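Local coordinates for protein binary enterotoxin of Clostridium perfringens component a (Clostridium perfringens, PDB 5WTZ) that binds NAD+ as the enzymatic component of a binary enterotoxin and, as an actin-specific ADP-ribosylating toxin, transfers ADP-ribose from it to actin, at residues N215-A223 with T343-S351; K290-M301 with L358-N369. One frame throughout, in Å; residues are numbered along the deposited sequence.

How the interactions relate
Both interactions border the NAD site, and they touch each other: Tyr298 of 290-301 receives a backbone bond from Thr344, and its side chain reaches segment 215-223. Interaction 2 is the more deeply buried, a pairing of strands 295-301 and 358-364 whose ladder of backbone bonds is flanked by leucine, isoleucine and arginine side chains, with a more exposed turn at one end. Interaction 1 is smaller and only partly buried. There two loops meet, one entering helix 220-237 and the other leaving strand 341-344, through two direct hydrogen bonds, bridging waters and a small apolar patch. Arg300 ties the two together by reaching segment 343-351.

Interaction 1: N215-A223 with T343-S351; sequences NFENDVISA and TTVLSNNIS. With NAD (nicotinamide-adenine-dinucleotide), chain B.
Glu217 O receives the backbone N-H of Ser347 at 2.8 Å, the donor lying above the carbonyl plane, while Leu346 CA sits 3.2 Å from the same Glu217 O in a C-H...O contact. Beside this bond Asn218 ND2 donates a hydrogen bond to Asn348 OD1 at 2.8 Å. The acceptor lies in the plane of the Asn218 amide, but the donor stands 63° out of the Asn348 carbonyl plane, the two amides being turned 80° apart. On the apolar side Leu346 CG, anti to its carbonyl carbon (chi1 -55°), sends both methyls toward the helix start: CD1 meets Val220 CG1 at 3.6 Å and CD2 meets Ala223 CB at 3.7 Å. Val345 CG2 touches both Ala223 CB (3.8 Å) and Phe216 CD2 (4.1 Å), and Ala223 CA covers one face of the Phe216 ring. Bridging waters link Phe216 N to Val345 O, and Asn218 O to Asn348 ND2.

Farther out, Lys60 O accepts from both Ser347 OG and Asn218 ND2, and Lys60 NZ pairs with Glu217 OE2. A type II' turn from Phe216 to Asp219 presents Glu217 O, and Asp219, accepting from Ser222 N, is the N-cap of helix 220-237. The contact thus joins this helix start to the loop after strand 341-344, beside the NAD pocket of an ADP-ribosyltransferase fold.

Interaction 2: K290-M301 with L358-N369; sequences KIPEDIITYRRM and LILRLHLPNGSN. With NAD (nicotinamide-adenine-dinucleotide), chain B.
Leu364 packs its side chain into a hollow shaped by two isoleucines: its CB lies 3.8 Å from Ile295 CG2, and its CD2 meets Ile291 CD1, the Ile291 side chain crossing it at about a right angle. Farther along this face Thr297 CG2 rests beside Leu362 CD2, the two side chains pointing the same way, and Met301 SD packs 3.6 Å from Leu360 CB. Arg299 leaves the same face with CG anti to the backbone N (chi1 -180°) and its chain extended to NE, which carries the guanidinium out to the NAD diphosphate; NH1 donates to NAD O1N at 2.9 Å, while NE pairs with Glu305, itself an NAD ligand.

The other face is built differently. Ile296 CG2 abuts Arg361 CG, while Tyr298 lies alongside Arg361 with CE2 3.6 Å from its CD. A water bridges Tyr298 OH and Arg361 NH1, though the main partners of these groups are Asn215 and Asp138. Ile359 CD1 sits over one face of the Arg300 guanidinium, whose NH2 donates to Ser347 O.

Where the strands end beside the Pro365-Ser368 turn, Asp294 reaches two donors: His363 NE2, still in its strand, bonds to OD2 at 2.8 Å, with carboxylate and ring planes 63° apart, and Asn366 N, in the turn, bonds to OD1. Lys290 bends at its last torsion (chi4 -71°), bringing NZ to Gly367 O at 2.8 Å and to Asn369 OD1.

Antiparallel pairing holds strand 295-301, an outermost strand of its five-stranded sheet, against strand 358-364: hydrogen-bonded pairs Ile295/Leu364, Thr297/Leu362 and Arg299/Leu360 alternate with non-hydrogen-bonded Ile296/His363, Tyr298/Arg361 and Arg300/Ile359. Strand 358-364 runs parallel to its next neighbour, 411-420. Tyr393 of strand 391-403 packs on Leu360, Leu362 and Met301, while Trp226 and Tyr231 of helix 220-237 meet Ile295 and Ile291.

Interaction 1: N215-A223 with T343-S351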
loop_
_atom_site.group_PDB
_atom_site.type_symbol
_atom_site.label_atom_id
_atom_site.label_comp_id
_atom_site.label_asym_id
_atom_site.label_seq_id
_atom_site.Cartn_x
_atom_site.Cartn_y
_atom_site.Cartn_z
ATOM N N ASN A 215 -7.354 -5.339 -2.221
ATOM C CA ASN A 215 -6.746 -4.217 -2.922
ATOM C C ASN A 215 -6.812 -4.522 -4.411
ATOM O O ASN A 215 -6.043 -5.336 -4.913
ATOM C CB ASN A 215 -5.300 -4.010 -2.456
ATOM C CG ASN A 215 -4.653 -2.780 -3.070
ATOM O OD1 ASN A 215 -5.225 -2.131 -3.961
ATOM N ND2 ASN A 215 -3.433 -2.472 -2.625
ATOM N N PHE A 216 -7.745 -3.895 -5.116
ATOM C CA PHE A 216 -7.984 -4.264 -6.509
ATOM C C PHE A 216 -6.899 -3.776 -7.471
ATOM O O PHE A 216 -6.719 -4.366 -8.536
ATOM C CB PHE A 216 -9.357 -3.745 -6.949
ATOM C CG PHE A 216 -10.480 -4.349 -6.167
ATOM C CD1 PHE A 216 -10.643 -5.726 -6.147
ATOM C CD2 PHE A 216 -11.352 -3.558 -5.443
ATOM C CE1 PHE A 216 -11.662 -6.303 -5.418
ATOM C CE2 PHE A 216 -12.377 -4.133 -4.707
ATOM C CZ PHE A 216 -12.528 -5.507 -4.698
ATOM N N GLU A 217 -6.163 -2.737 -7.069
ATOM C CA GLU A 217 -5.166 -2.061 -7.921
ATOM C C GLU A 217 -5.730 -1.789 -9.332
ATOM O O GLU A 217 -6.495 -0.832 -9.480
ATOM C CB GLU A 217 -3.841 -2.859 -7.953
ATOM C CG GLU A 217 -3.180 -2.863 -6.552
ATOM C CD GLU A 217 -1.738 -3.348 -6.524
ATOM O OE1 GLU A 217 -1.334 -4.101 -7.426
ATOM O OE2 GLU A 217 -1.019 -2.970 -5.584
ATOM N N ASN A 218 -5.382 -2.594 -10.345
ATOM C CA ASN A 218 -5.864 -2.356 -11.722
ATOM C C ASN A 218 -6.987 -3.307 -12.148
ATOM O O ASN A 218 -7.462 -3.255 -13.296
ATOM C CB ASN A 218 -4.720 -2.469 -12.747
ATOM C CG ASN A 218 -3.601 -1.460 -12.508
ATOM O OD1 ASN A 218 -2.430 -1.816 -12.529
ATOM N ND2 ASN A 218 -3.962 -0.198 -12.296
ATOM N N ASP A 219 -7.417 -4.165 -11.224
ATOM C CA ASP A 219 -8.399 -5.213 -11.525
ATOM C C ASP A 219 -9.818 -4.647 -11.549
ATOM O O ASP A 219 -10.511 -4.701 -10.541
ATOM C CB ASP A 219 -8.301 -6.331 -10.478
ATOM C CG ASP A 219 -9.054 -7.597 -10.873
ATOM O OD1 ASP A 219 -9.830 -7.585 -11.858
ATOM O OD2 ASP A 219 -8.874 -8.617 -10.166
ATOM N N VAL A 220 -10.240 -4.113 -12.693
ATOM C CA VAL A 220 -11.563 -3.491 -12.812
ATOM C C VAL A 220 -12.707 -4.486 -12.635
ATOM O O VAL A 220 -13.769 -4.126 -12.112
ATOM C CB VAL A 220 -11.755 -2.776 -14.183
ATOM C CG1 VAL A 220 -10.731 -1.672 -14.357
ATOM C CG2 VAL A 220 -11.676 -3.757 -15.341
ATOM N N ILE A 221 -12.508 -5.728 -13.068
ATOM C CA ILE A 221 -13.589 -6.706 -13.001
ATOM C C ILE A 221 -13.880 -7.078 -11.556
ATOM O O ILE A 221 -15.038 -7.114 -11.146
ATOM C CB ILE A 221 -13.271 -7.974 -13.804
ATOM C CG1 ILE A 221 -13.102 -7.635 -15.286
ATOM C CG2 ILE A 221 -14.379 -8.992 -13.624
ATOM C CD1 ILE A 221 -12.157 -8.559 -16.017
ATOM N N SER A 222 -12.834 -7.320 -10.774
ATOM C CA SER A 222 -13.033 -7.677 -9.377
ATOM C C SER A 222 -13.583 -6.500 -8.590
ATOM O O SER A 222 -14.410 -6.677 -7.695
ATOM C CB SER A 222 -11.730 -8.168 -8.752
ATOM O OG SER A 222 -11.359 -9.404 -9.331
ATOM N N ALA A 223 -13.121 -5.300 -8.924
ATOM C CA ALA A 223 -13.602 -4.088 -8.270
ATOM C C ALA A 223 -15.094 -3.895 -8.508
ATOM O O ALA A 223 -15.862 -3.681 -7.568
ATOM C CB ALA A 223 -12.829 -2.879 -8.761
ATOM N N THR A 343 -13.132 8.777 -3.235
ATOM C CA THR A 343 -12.029 7.836 -3.455
ATOM C C THR A 343 -12.386 6.880 -4.574
ATOM O O THR A 343 -13.554 6.697 -4.895
ATOM C CB THR A 343 -11.670 6.990 -2.197
ATOM O OG1 THR A 343 -12.606 5.913 -2.044
ATOM C CG2 THR A 343 -11.641 7.836 -0.931
ATOM N N THR A 344 -11.367 6.276 -5.176
ATOM C CA THR A 344 -11.563 5.272 -6.201
ATOM C C THR A 344 -10.822 4.009 -5.783
ATOM O O THR A 344 -9.667 4.062 -5.359
ATOM C CB THR A 344 -11.085 5.770 -7.596
ATOM O OG1 THR A 344 -11.212 4.719 -8.556
ATOM C CG2 THR A 344 -9.620 6.223 -7.571
ATOM N N VAL A 345 -11.477 2.859 -5.901
ATOM C CA VAL A 345 -10.848 1.627 -5.462
ATOM C C VAL A 345 -9.792 1.111 -6.437
ATOM O O VAL A 345 -9.129 0.103 -6.152
ATOM C CB VAL A 345 -11.890 0.540 -5.209
ATOM C CG1 VAL A 345 -12.852 1.030 -4.128
ATOM C CG2 VAL A 345 -12.628 0.175 -6.493
ATOM N N LEU A 346 -9.621 1.787 -7.573
ATOM C CA LEU A 346 -8.549 1.421 -8.500
ATOM C C LEU A 346 -7.350 2.323 -8.279
ATOM O O LEU A 346 -7.509 3.494 -7.935
ATOM C CB LEU A 346 -8.998 1.523 -9.956
ATOM C CG LEU A 346 -10.249 0.747 -10.406
ATOM C CD1 LEU A 346 -10.463 0.917 -11.894
ATOM C CD2 LEU A 346 -10.157 -0.742 -10.036
ATOM N N SER A 347 -6.156 1.782 -8.497
ATOM C CA SER A 347 -4.929 2.553 -8.383
ATOM C C SER A 347 -4.665 3.361 -9.660
ATOM O O SER A 347 -3.809 4.256 -9.646
ATOM C CB SER A 347 -3.727 1.636 -8.072
ATOM O OG SER A 347 -3.602 0.577 -9.015
ATOM N N ASN A 348 -5.402 3.053 -10.738
ATOM C CA ASN A 348 -5.318 3.786 -12.016
ATOM C C ASN A 348 -5.349 5.297 -11.829
ATOM O O ASN A 348 -6.132 5.801 -11.028
ATOM C CB ASN A 348 -6.472 3.422 -12.978
ATOM C CG ASN A 348 -6.565 1.938 -13.289
ATOM O OD1 ASN A 348 -6.478 1.099 -12.398
ATOM N ND2 ASN A 348 -6.755 1.614 -14.559
ATOM N N ASN A 349 -4.526 6.026 -12.580
ATOM C CA ASN A 349 -4.657 7.481 -12.606
ATOM C C ASN A 349 -5.987 7.874 -13.260
ATOM O O ASN A 349 -6.552 7.101 -14.020
ATOM C CB ASN A 349 -3.483 8.117 -13.348
ATOM C CG ASN A 349 -3.241 9.565 -12.937
ATOM O OD1 ASN A 349 -4.032 10.160 -12.192
ATOM N ND2 ASN A 349 -2.140 10.144 -13.431
ATOM N N ILE A 350 -6.487 9.064 -12.940
ATOM C CA ILE A 350 -7.734 9.569 -13.509
ATOM C C ILE A 350 -7.429 10.778 -14.385
ATOM O O ILE A 350 -6.721 11.689 -13.944
ATOM C CB ILE A 350 -8.740 9.963 -12.409
ATOM C CG1 ILE A 350 -9.122 8.745 -11.560
ATOM C CG2 ILE A 350 -9.974 10.607 -13.019
ATOM C CD1 ILE A 350 -9.825 9.097 -10.248
ATOM N N SER A 351 -7.947 10.774 -15.614
ATOM C CA SER A 351 -7.617 11.798 -16.615
ATOM C C SER A 351 -7.783 13.221 -16.104
ATOM O O SER A 351 -6.906 14.061 -16.313
ATOM C CB SER A 351 -8.470 11.616 -17.872
ATOM O OG SER A 351 -7.998 10.526 -18.643
HETATM P PA NAD B . -12.976 17.518 -4.025
HETATM O O1A NAD B . -14.190 18.340 -3.663
HETATM O O2A NAD B . -12.483 16.449 -3.097
HETATM O O5B NAD B . -11.722 18.492 -4.308
HETATM C C5B NAD B . -11.845 19.759 -4.963
HETATM C C4B NAD B . -10.703 20.658 -4.531
HETATM O O4B NAD B . -10.829 20.885 -3.121
HETATM C C3B NAD B . -9.342 20.012 -4.774
HETATM O O3B NAD B . -8.418 21.035 -5.183
HETATM C C2B NAD B . -8.966 19.465 -3.403
HETATM O O2B NAD B . -7.551 19.413 -3.198
HETATM C C1B NAD B . -9.652 20.431 -2.444
HETATM N N9A NAD B . -10.031 19.708 -1.213
HETATM C C8A NAD B . -10.817 18.619 -1.125
HETATM N N7A NAD B . -10.934 18.217 0.172
HETATM C C5A NAD B . -10.192 19.051 0.910
HETATM C C6A NAD B . -9.869 19.202 2.343
HETATM N N6A NAD B . -10.378 18.340 3.252
HETATM N N1A NAD B . -9.034 20.207 2.704
HETATM C C2A NAD B . -8.530 21.071 1.806
HETATM N N3A NAD B . -8.796 21.000 0.487
HETATM C C4A NAD B . -9.594 20.022 -0.002
HETATM O O3 NAD B . -13.296 16.841 -5.444
HETATM P PN NAD B . -12.292 16.149 -6.491
HETATM O O1N NAD B . -11.733 14.901 -5.844
HETATM O O2N NAD B . -11.381 17.215 -7.052
HETATM O O5D NAD B . -13.357 15.760 -7.632
HETATM C C5D NAD B . -14.523 14.989 -7.343
HETATM C C4D NAD B . -15.116 14.486 -8.646
HETATM O O4D NAD B . -14.301 13.430 -9.160
HETATM C C3D NAD B . -16.470 13.852 -8.395
HETATM O O3D NAD B . -17.199 13.880 -9.635
HETATM C C2D NAD B . -16.122 12.424 -8.038
HETATM O O2D NAD B . -17.190 11.525 -8.356
HETATM C C1D NAD B . -14.854 12.156 -8.853
HETATM N N1N NAD B . -13.845 11.348 -8.138
HETATM C C2N NAD B . -12.633 11.858 -7.838
HETATM C C3N NAD B . -11.685 11.081 -7.163
HETATM C C7N NAD B . -10.322 11.618 -6.819
HETATM O O7N NAD B . -10.118 12.827 -6.658
HETATM N N7N NAD B . -9.353 10.721 -6.735
HETATM C C4N NAD B . -11.968 9.768 -6.807
HETATM C C5N NAD B . -13.221 9.268 -7.126
HETATM C C6N NAD B . -14.138 10.085 -7.793
HETATM O O HOH W 1 -8.970 -1.568 -4.079
HETATM O O HOH W 2 -7.429 -1.102 -15.046
#

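Interaction 2: K290-M301 with L358-N369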
loop_
_atom_site.group_PDB
_atom_site.type_symbol
_atom_site.label_atom_id
_atom_site.label_comp_id
_atom_site.label_asym_id
_atom_site.label_seq_id
_atom_site.Cartn_x
_atom_site.Cartn_y
_atom_site.Cartn_z
ATOM N N LYS A 290 -22.353 0.092 6.208
ATOM C CA LYS A 290 -20.934 0.196 6.541
ATOM C C LYS A 290 -20.092 -0.705 5.668
ATOM O O LYS A 290 -20.518 -1.801 5.300
ATOM C CB LYS A 290 -20.690 -0.163 8.006
ATOM C CG LYS A 290 -21.194 0.888 8.979
ATOM C CD LYS A 290 -21.034 0.380 10.382
ATOM C CE LYS A 290 -21.362 1.439 11.429
ATOM N NZ LYS A 290 -20.321 2.505 11.470
ATOM N N ILE A 291 -18.897 -0.227 5.327
ATOM C CA ILE A 291 -17.918 -1.043 4.602
ATOM C C ILE A 291 -17.800 -2.428 5.268
ATOM O O ILE A 291 -17.479 -2.527 6.448
ATOM C CB ILE A 291 -16.549 -0.328 4.558
ATOM C CG1 ILE A 291 -16.656 0.974 3.762
ATOM C CG2 ILE A 291 -15.469 -1.222 3.950
ATOM C CD1 ILE A 291 -16.744 0.790 2.257
ATOM N N PRO A 292 -18.114 -3.500 4.518
ATOM C CA PRO A 292 -18.281 -4.864 5.049
ATOM C C PRO A 292 -16.979 -5.631 5.344
ATOM O O PRO A 292 -17.049 -6.662 6.015
ATOM C CB PRO A 292 -19.052 -5.569 3.935
ATOM C CG PRO A 292 -18.563 -4.908 2.703
ATOM C CD PRO A 292 -18.409 -3.443 3.077
ATOM N N GLU A 293 -15.845 -5.157 4.825
ATOM C CA GLU A 293 -14.527 -5.755 5.058
ATOM C C GLU A 293 -13.466 -4.717 4.739
ATOM O O GLU A 293 -13.699 -3.830 3.898
ATOM C CB GLU A 293 -14.316 -6.989 4.186
ATOM C CG GLU A 293 -14.306 -6.670 2.688
ATOM C CD GLU A 293 -14.308 -7.920 1.832
ATOM O OE1 GLU A 293 -13.503 -8.830 2.115
ATOM O OE2 GLU A 293 -15.131 -8.001 0.897
ATOM N N ASP A 294 -12.307 -4.832 5.388
ATOM C CA ASP A 294 -11.198 -3.910 5.166
ATOM C C ASP A 294 -10.889 -3.890 3.680
ATOM O O ASP A 294 -10.807 -4.947 3.038
ATOM C CB ASP A 294 -9.945 -4.306 5.957
ATOM C CG ASP A 294 -10.054 -3.996 7.457
ATOM O OD1 ASP A 294 -11.180 -3.950 8.006
ATOM O OD2 ASP A 294 -8.993 -3.823 8.091
ATOM N N ILE A 295 -10.739 -2.687 3.139
ATOM C CA ILE A 295 -10.439 -2.507 1.724
ATOM C C ILE A 295 -9.412 -1.375 1.574
ATOM O O ILE A 295 -9.350 -0.450 2.397
ATOM C CB ILE A 295 -11.734 -2.221 0.892
ATOM C CG1 ILE A 295 -11.463 -2.349 -0.611
ATOM C CG2 ILE A 295 -12.382 -0.884 1.268
ATOM C CD1 ILE A 295 -12.746 -2.411 -1.474
ATOM N N ILE A 296 -8.568 -1.489 0.561
ATOM C CA ILE A 296 -7.690 -0.398 0.159
ATOM C C ILE A 296 -8.405 0.462 -0.895
ATOM O O ILE A 296 -8.960 -0.064 -1.861
ATOM C CB ILE A 296 -6.351 -0.922 -0.414
ATOM C CG1 ILE A 296 -5.568 -1.703 0.660
ATOM C CG2 ILE A 296 -5.554 0.241 -0.994
ATOM C CD1 ILE A 296 -5.420 -0.936 1.998
ATOM N N THR A 297 -8.415 1.783 -0.714
ATOM C CA THR A 297 -8.955 2.665 -1.747
ATOM C C THR A 297 -7.987 3.835 -1.991
ATOM O O THR A 297 -7.056 4.036 -1.224
ATOM C CB THR A 297 -10.363 3.178 -1.385
ATOM O OG1 THR A 297 -10.969 3.754 -2.549
ATOM C CG2 THR A 297 -10.326 4.194 -0.204
ATOM N N TYR A 298 -8.208 4.588 -3.064
ATOM C CA TYR A 298 -7.234 5.571 -3.561
ATOM C C TYR A 298 -7.826 6.958 -3.802
ATOM O O TYR A 298 -9.016 7.110 -4.043
ATOM C CB TYR A 298 -6.602 5.077 -4.874
ATOM C CG TYR A 298 -5.899 3.732 -4.779
ATOM C CD1 TYR A 298 -6.610 2.536 -4.966
ATOM C CD2 TYR A 298 -4.535 3.657 -4.506
ATOM C CE1 TYR A 298 -5.966 1.302 -4.879
ATOM C CE2 TYR A 298 -3.879 2.432 -4.419
ATOM C CZ TYR A 298 -4.599 1.269 -4.589
ATOM O OH TYR A 298 -3.937 0.074 -4.507
ATOM N N ARG A 299 -6.979 7.979 -3.790
ATOM C CA ARG A 299 -7.461 9.324 -4.085
ATOM C C ARG A 299 -6.330 10.138 -4.690
ATOM O O ARG A 299 -5.219 10.139 -4.160
ATOM C CB ARG A 299 -7.994 10.022 -2.824
ATOM C CG ARG A 299 -8.513 11.441 -3.096
ATOM C CD ARG A 299 -9.145 12.091 -1.848
ATOM N NE ARG A 299 -9.202 13.532 -2.070
ATOM C CZ ARG A 299 -10.065 14.126 -2.886
ATOM N NH1 ARG A 299 -10.996 13.407 -3.522
ATOM N NH2 ARG A 299 -10.020 15.447 -3.061
ATOM N N ARG A 300 -6.614 10.794 -5.810
ATOM C CA ARG A 300 -5.721 11.796 -6.368
ATOM C C ARG A 300 -6.034 13.098 -5.652
ATOM O O ARG A 300 -7.099 13.691 -5.849
ATOM C CB ARG A 300 -5.908 11.888 -7.878
ATOM C CG ARG A 300 -5.690 10.535 -8.583
ATOM C CD ARG A 300 -4.289 9.983 -8.271
ATOM N NE ARG A 300 -4.056 8.597 -8.706
ATOM C CZ ARG A 300 -3.027 8.218 -9.463
ATOM N NH1 ARG A 300 -2.168 9.117 -9.917
ATOM N NH2 ARG A 300 -2.862 6.948 -9.804
ATOM N N MET A 301 -5.143 13.508 -4.757
ATOM C CA MET A 301 -5.415 14.628 -3.861
ATOM C C MET A 301 -4.794 15.891 -4.436
ATOM O O MET A 301 -3.728 15.839 -5.045
ATOM C CB MET A 301 -4.856 14.361 -2.451
ATOM C CG MET A 301 -5.171 12.969 -1.871
ATOM S SD MET A 301 -4.257 12.631 -0.342
ATOM C CE MET A 301 -5.222 13.521 0.831
ATOM N N LEU A 358 -0.162 13.942 -5.358
ATOM C CA LEU A 358 -0.382 13.322 -4.065
ATOM C C LEU A 358 -1.391 12.198 -4.219
ATOM O O LEU A 358 -2.578 12.436 -4.466
ATOM C CB LEU A 358 -0.852 14.372 -3.051
ATOM C CG LEU A 358 0.151 15.493 -2.727
ATOM C CD1 LEU A 358 -0.521 16.620 -1.963
ATOM C CD2 LEU A 358 1.361 14.964 -1.947
ATOM N N ILE A 359 -0.914 10.970 -4.072
ATOM C CA ILE A 359 -1.751 9.788 -4.247
ATOM C C ILE A 359 -2.055 9.110 -2.912
ATOM O O ILE A 359 -1.193 8.448 -2.313
ATOM C CB ILE A 359 -1.086 8.768 -5.190
ATOM C CG1 ILE A 359 -0.634 9.456 -6.479
ATOM C CG2 ILE A 359 -2.029 7.598 -5.457
ATOM C CD1 ILE A 359 0.224 8.578 -7.402
ATOM N N LEU A 360 -3.285 9.282 -2.444
ATOM C CA LEU A 360 -3.735 8.616 -1.225
ATOM C C LEU A 360 -3.852 7.123 -1.478
ATOM O O LEU A 360 -4.452 6.699 -2.463
ATOM C CB LEU A 360 -5.078 9.182 -0.758
ATOM C CG LEU A 360 -5.486 8.735 0.650
ATOM C CD1 LEU A 360 -4.505 9.276 1.680
ATOM C CD2 LEU A 360 -6.933 9.196 0.937
ATOM N N ARG A 361 -3.226 6.324 -0.622
ATOM C CA ARG A 361 -3.502 4.889 -0.611
ATOM C C ARG A 361 -4.049 4.558 0.762
ATOM O O ARG A 361 -3.293 4.356 1.721
ATOM C CB ARG A 361 -2.253 4.061 -0.947
ATOM C CG ARG A 361 -2.515 2.543 -0.971
ATOM C CD ARG A 361 -1.471 1.765 -1.789
ATOM N NE ARG A 361 -0.132 1.867 -1.195
ATOM C CZ ARG A 361 0.982 1.384 -1.746
ATOM N NH1 ARG A 361 0.948 0.774 -2.921
ATOM N NH2 ARG A 361 2.148 1.540 -1.131
ATOM N N LEU A 362 -5.379 4.539 0.840
ATOM C CA LEU A 362 -6.105 4.542 2.107
ATOM C C LEU A 362 -6.565 3.157 2.534
ATOM O O LEU A 362 -7.265 2.463 1.783
ATOM C CB LEU A 362 -7.318 5.468 2.003
ATOM C CG LEU A 362 -8.185 5.608 3.262
ATOM C CD1 LEU A 362 -7.427 6.317 4.441
ATOM C CD2 LEU A 362 -9.503 6.304 2.896
ATOM N N HIS A 363 -6.184 2.773 3.742
ATOM C CA HIS A 363 -6.707 1.574 4.394
ATOM C C HIS A 363 -8.049 1.937 5.014
ATOM O O HIS A 363 -8.088 2.649 6.021
ATOM C CB HIS A 363 -5.741 1.055 5.462
ATOM C CG HIS A 363 -6.212 -0.192 6.154
ATOM N ND1 HIS A 363 -5.664 -0.637 7.335
ATOM C CD2 HIS A 363 -7.177 -1.084 5.830
ATOM C CE1 HIS A 363 -6.274 -1.748 7.715
ATOM N NE2 HIS A 363 -7.201 -2.036 6.822
ATOM N N LEU A 364 -9.131 1.465 4.391
ATOM C CA LEU A 364 -10.502 1.780 4.775
ATOM C C LEU A 364 -11.089 0.628 5.578
ATOM O O LEU A 364 -11.418 -0.419 5.013
ATOM C CB LEU A 364 -11.350 2.053 3.517
ATOM C CG LEU A 364 -12.805 2.498 3.684
ATOM C CD1 LEU A 364 -12.846 3.774 4.513
ATOM C CD2 LEU A 364 -13.464 2.733 2.329
ATOM N N PRO A 365 -11.229 0.807 6.902
ATOM C CA PRO A 365 -11.605 -0.341 7.738
ATOM C C PRO A 365 -13.055 -0.798 7.587
ATOM O O PRO A 365 -13.960 -0.005 7.291
ATOM C CB PRO A 365 -11.366 0.166 9.165
ATOM C CG PRO A 365 -10.501 1.365 9.026
ATOM C CD PRO A 365 -10.861 1.979 7.710
ATOM N N ASN A 366 -13.241 -2.097 7.778
ATOM C CA ASN A 366 -14.531 -2.683 8.137
ATOM C C ASN A 366 -15.272 -1.753 9.094
ATOM O O ASN A 366 -14.706 -1.343 10.094
ATOM C CB ASN A 366 -14.300 -4.050 8.791
ATOM C CG ASN A 366 -15.570 -4.814 9.056
ATOM O OD1 ASN A 366 -16.626 -4.239 9.321
ATOM N ND2 ASN A 366 -15.463 -6.144 9.031
ATOM N N GLY A 367 -16.515 -1.402 8.776
ATOM C CA GLY A 367 -17.317 -0.591 9.681
ATOM C C GLY A 367 -17.354 0.898 9.383
ATOM O O GLY A 367 -18.142 1.636 9.992
ATOM N N SER A 368 -16.515 1.345 8.455
ATOM C CA SER A 368 -16.502 2.747 8.018
ATOM C C SER A 368 -17.822 3.184 7.364
ATOM O O SER A 368 -18.432 2.440 6.592
ATOM C CB SER A 368 -15.338 2.985 7.046
ATOM O OG SER A 368 -14.107 2.678 7.677
ATOM N N ASN A 369 -18.254 4.404 7.643
ATOM C CA ASN A 369 -19.441 4.930 6.974
ATOM C C ASN A 369 -19.060 5.458 5.594
ATOM O O ASN A 369 -18.653 6.617 5.442
ATOM C CB ASN A 369 -20.120 6.020 7.824
ATOM C CG ASN A 369 -20.668 5.473 9.127
ATOM O OD1 ASN A 369 -21.101 4.324 9.180
ATOM N ND2 ASN A 369 -20.649 6.286 10.186
HETATM P PA NAD B . -12.976 17.518 -4.025
HETATM O O1A NAD B . -14.190 18.340 -3.663
HETATM O O2A NAD B . -12.483 16.449 -3.097
HETATM O O5B NAD B . -11.722 18.492 -4.308
HETATM C C5B NAD B . -11.845 19.759 -4.963
HETATM C C4B NAD B . -10.703 20.658 -4.531
HETATM O O4B NAD B . -10.829 20.885 -3.121
HETATM C C3B NAD B . -9.342 20.012 -4.774
HETATM O O3B NAD B . -8.418 21.035 -5.183
HETATM C C2B NAD B . -8.966 19.465 -3.403
HETATM O O2B NAD B . -7.551 19.413 -3.198
HETATM C C1B NAD B . -9.652 20.431 -2.444
HETATM N N9A NAD B . -10.031 19.708 -1.213
HETATM C C8A NAD B . -10.817 18.619 -1.125
HETATM N N7A NAD B . -10.934 18.217 0.172
HETATM C C5A NAD B . -10.192 19.051 0.910
HETATM C C6A NAD B . -9.869 19.202 2.343
HETATM N N6A NAD B . -10.378 18.340 3.252
HETATM N N1A NAD B . -9.034 20.207 2.704
HETATM C C2A NAD B . -8.530 21.071 1.806
HETATM N N3A NAD B . -8.796 21.000 0.487
HETATM C C4A NAD B . -9.594 20.022 -0.002
HETATM O O3 NAD B . -13.296 16.841 -5.444
HETATM P PN NAD B . -12.292 16.149 -6.491
HETATM O O1N NAD B . -11.733 14.901 -5.844
HETATM O O2N NAD B . -11.381 17.215 -7.052
HETATM O O5D NAD B . -13.357 15.760 -7.632
HETATM C C5D NAD B . -14.523 14.989 -7.343
HETATM C C4D NAD B . -15.116 14.486 -8.646
HETATM O O4D NAD B . -14.301 13.430 -9.160
HETATM C C3D NAD B . -16.470 13.852 -8.395
HETATM O O3D NAD B . -17.199 13.880 -9.635
HETATM C C2D NAD B . -16.122 12.424 -8.038
HETATM O O2D NAD B . -17.190 11.525 -8.356
HETATM C C1D NAD B . -14.854 12.156 -8.853
HETATM N N1N NAD B . -13.845 11.348 -8.138
HETATM C C2N NAD B . -12.633 11.858 -7.838
HETATM C C3N NAD B . -11.685 11.081 -7.163
HETATM C C7N NAD B . -10.322 11.618 -6.819
HETATM O O7N NAD B . -10.118 12.827 -6.658
HETATM N N7N NAD B . -9.353 10.721 -6.735
HETATM C C4N NAD B . -11.968 9.768 -6.807
HETATM C C5N NAD B . -13.221 9.268 -7.126
HETATM C C6N NAD B . -14.138 10.085 -7.793
HETATM O O HOH W 3 -1.450 -0.739 -4.165
#